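Side-chain contact in nucleoside kinase (Methanococcus jannaschii, PDB 2C4E), which catalyses the magnesium-dependent transfer of a phosphate from ATP to nucleosides, chiefly inosine, guanosine and cytidine, as a homodimeric member of the ribokinase family: residues L55-E60 / F253-V258. Residues are numbered along the deposited sequence; the frame is centred on the assembly and turned at random.
Sequences LGVNSE and FLSAYV
Leu55 and Val57 pack against Ser255 and Val258 in a small, buried and largely apolar contact that joins the turn between helix 44-54 and strand 58-62 to the last turns of helix 245-258, within the ribokinase fold. That helix carries substrate-binding Asp247, the probable proton acceptor, near its start; the contact lies toward its other end. Leu55 and Val57 approach Ser255 from different sides. Its CB lies 3.8 Å from Leu55 CD1 and its OG 3.7 Å from the same methyl. With CG1 anti to the backbone N (chi1 172°), Val57 divides its branches: CG2 rests by the Ser255 methylene and carbonyl oxygen, whereas CG1 meets Val258 CG1 at 4.1 Å, nearly one turn further along the helix. Between Leu55 and Val57, Gly56 (phi 87°) closes helix 44-54 in a Schellman motif, and both neighbours direct their CB toward helix 245-258. The Leu55 carbonyl oxygen accepts a hydrogen bond from Lys259 NZ. The Ser255 hydroxyl is hydrogen-bonded to the carbonyl oxygen of Ala251, one turn back. With that hydroxyl engaged by its own helix, the serine offers its methylene to Val57 and both CB and OG to Leu55, and the contact rests on van der Waals packing.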
loop_
_atom_site.group_PDB
_atom_site.type_symbol
_atom_site.label_atom_id
_atom_site.label_comp_id
_atom_site.label_asym_id
_atom_site.label_seq_id
_atom_site.Cartn_x
_atom_site.Cartn_y
_atom_site.Cartn_z
ATOM N N LEU A 55 5.509 9.126 -29.210
ATOM C CA LEU A 55 5.739 10.235 -30.153
ATOM C C LEU A 55 6.651 9.878 -31.337
ATOM O O LEU A 55 6.992 10.741 -32.138
ATOM C CB LEU A 55 6.299 11.454 -29.416
ATOM C CG LEU A 55 5.324 12.063 -28.407
ATOM C CD1 LEU A 55 6.032 13.064 -27.520
ATOM C CD2 LEU A 55 4.128 12.675 -29.105
ATOM N N GLY A 56 7.056 8.620 -31.440
ATOM C CA GLY A 56 7.811 8.144 -32.586
ATOM C C GLY A 56 9.309 8.316 -32.477
ATOM O O GLY A 56 9.998 8.362 -33.492
ATOM N N VAL A 57 9.818 8.413 -31.253
ATOM C CA VAL A 57 11.251 8.548 -31.014
ATOM C C VAL A 57 11.681 7.344 -30.212
ATOM O O VAL A 57 10.996 6.939 -29.276
ATOM C CB VAL A 57 11.591 9.864 -30.293
ATOM C CG1 VAL A 57 13.072 9.887 -29.871
ATOM C CG2 VAL A 57 11.238 11.041 -31.190
ATOM N N ASN A 58 12.790 6.735 -30.609
ATOM C CA ASN A 58 13.225 5.508 -29.973
ATOM C C ASN A 58 13.764 5.853 -28.611
ATOM O O ASN A 58 14.520 6.797 -28.479
ATOM C CB ASN A 58 14.284 4.804 -30.820
ATOM C CG ASN A 58 13.714 4.252 -32.109
ATOM O OD1 ASN A 58 12.647 3.644 -32.116
ATOM N ND2 ASN A 58 14.411 4.479 -33.210
ATOM N N SER A 59 13.306 5.154 -27.585
ATOM C CA SER A 59 13.800 5.388 -26.244
ATOM C C SER A 59 14.355 4.110 -25.656
ATOM O O SER A 59 14.052 2.999 -26.094
ATOM C CB SER A 59 12.713 5.971 -25.335
ATOM O OG SER A 59 11.616 5.094 -25.201
ATOM N N GLU A 60 15.205 4.290 -24.667
ATOM C CA GLU A 60 15.738 3.188 -23.901
ATOM C C GLU A 60 15.629 3.573 -22.440
ATOM O O GLU A 60 15.653 4.746 -22.099
ATOM C CB GLU A 60 17.186 2.871 -24.299
ATOM C CG GLU A 60 18.229 3.950 -24.045
ATOM C CD GLU A 60 19.647 3.489 -24.405
ATOM O OE1 GLU A 60 19.785 2.497 -25.143
ATOM O OE2 GLU A 60 20.634 4.122 -23.954
ATOM N N PHE A 253 8.796 17.574 -25.127
ATOM C CA PHE A 253 9.845 18.565 -25.352
ATOM C C PHE A 253 11.090 17.906 -25.947
ATOM O O PHE A 253 11.641 18.357 -26.927
ATOM C CB PHE A 253 10.193 19.239 -24.030
ATOM C CG PHE A 253 11.073 20.441 -24.168
ATOM C CD1 PHE A 253 10.538 21.708 -24.017
ATOM C CD2 PHE A 253 12.433 20.314 -24.413
ATOM C CE1 PHE A 253 11.329 22.822 -24.151
ATOM C CE2 PHE A 253 13.230 21.444 -24.543
ATOM C CZ PHE A 253 12.659 22.700 -24.396
ATOM N N LEU A 254 11.537 16.835 -25.309
ATOM C CA LEU A 254 12.750 16.135 -25.727
ATOM C C LEU A 254 12.556 15.397 -27.058
ATOM O O LEU A 254 13.473 15.326 -27.869
ATOM C CB LEU A 254 13.166 15.151 -24.639
ATOM C CG LEU A 254 13.546 15.810 -23.315
ATOM C CD1 LEU A 254 13.789 14.739 -22.271
ATOM C CD2 LEU A 254 14.789 16.671 -23.489
ATOM N N SER A 255 11.361 14.873 -27.293
ATOM C CA SER A 255 11.062 14.217 -28.567
ATOM C C SER A 255 11.140 15.217 -29.719
ATOM O O SER A 255 11.724 14.944 -30.774
ATOM C CB SER A 255 9.683 13.549 -28.542
ATOM O OG SER A 255 9.650 12.463 -27.622
ATOM N N ALA A 256 10.531 16.380 -29.509
ATOM C CA ALA A 256 10.579 17.465 -30.476
ATOM C C ALA A 256 12.004 17.910 -30.704
ATOM O O ALA A 256 12.406 18.194 -31.833
ATOM C CB ALA A 256 9.743 18.618 -30.010
ATOM N N TYR A 257 12.799 17.948 -29.640
ATOM C CA TYR A 257 14.175 18.360 -29.803
ATOM C C TYR A 257 14.943 17.401 -30.707
ATOM O O TYR A 257 15.636 17.843 -31.652
ATOM C CB TYR A 257 14.876 18.542 -28.455
ATOM C CG TYR A 257 16.218 19.168 -28.646
ATOM C CD1 TYR A 257 16.346 20.542 -28.701
ATOM C CD2 TYR A 257 17.352 18.390 -28.836
ATOM C CE1 TYR A 257 17.585 21.140 -28.909
ATOM C CE2 TYR A 257 18.584 18.971 -29.031
ATOM C CZ TYR A 257 18.692 20.346 -29.074
ATOM O OH TYR A 257 19.925 20.938 -29.280
ATOM N N VAL A 258 14.815 16.101 -30.450
ATOM C CA VAL A 258 15.475 15.076 -31.261
ATOM C C VAL A 258 14.972 15.119 -32.690
ATOM O O VAL A 258 15.738 14.867 -33.654
ATOM C CB VAL A 258 15.312 13.661 -30.630
ATOM C CG1 VAL A 258 15.742 12.537 -31.601
ATOM C CG2 VAL A 258 16.113 13.608 -29.344
#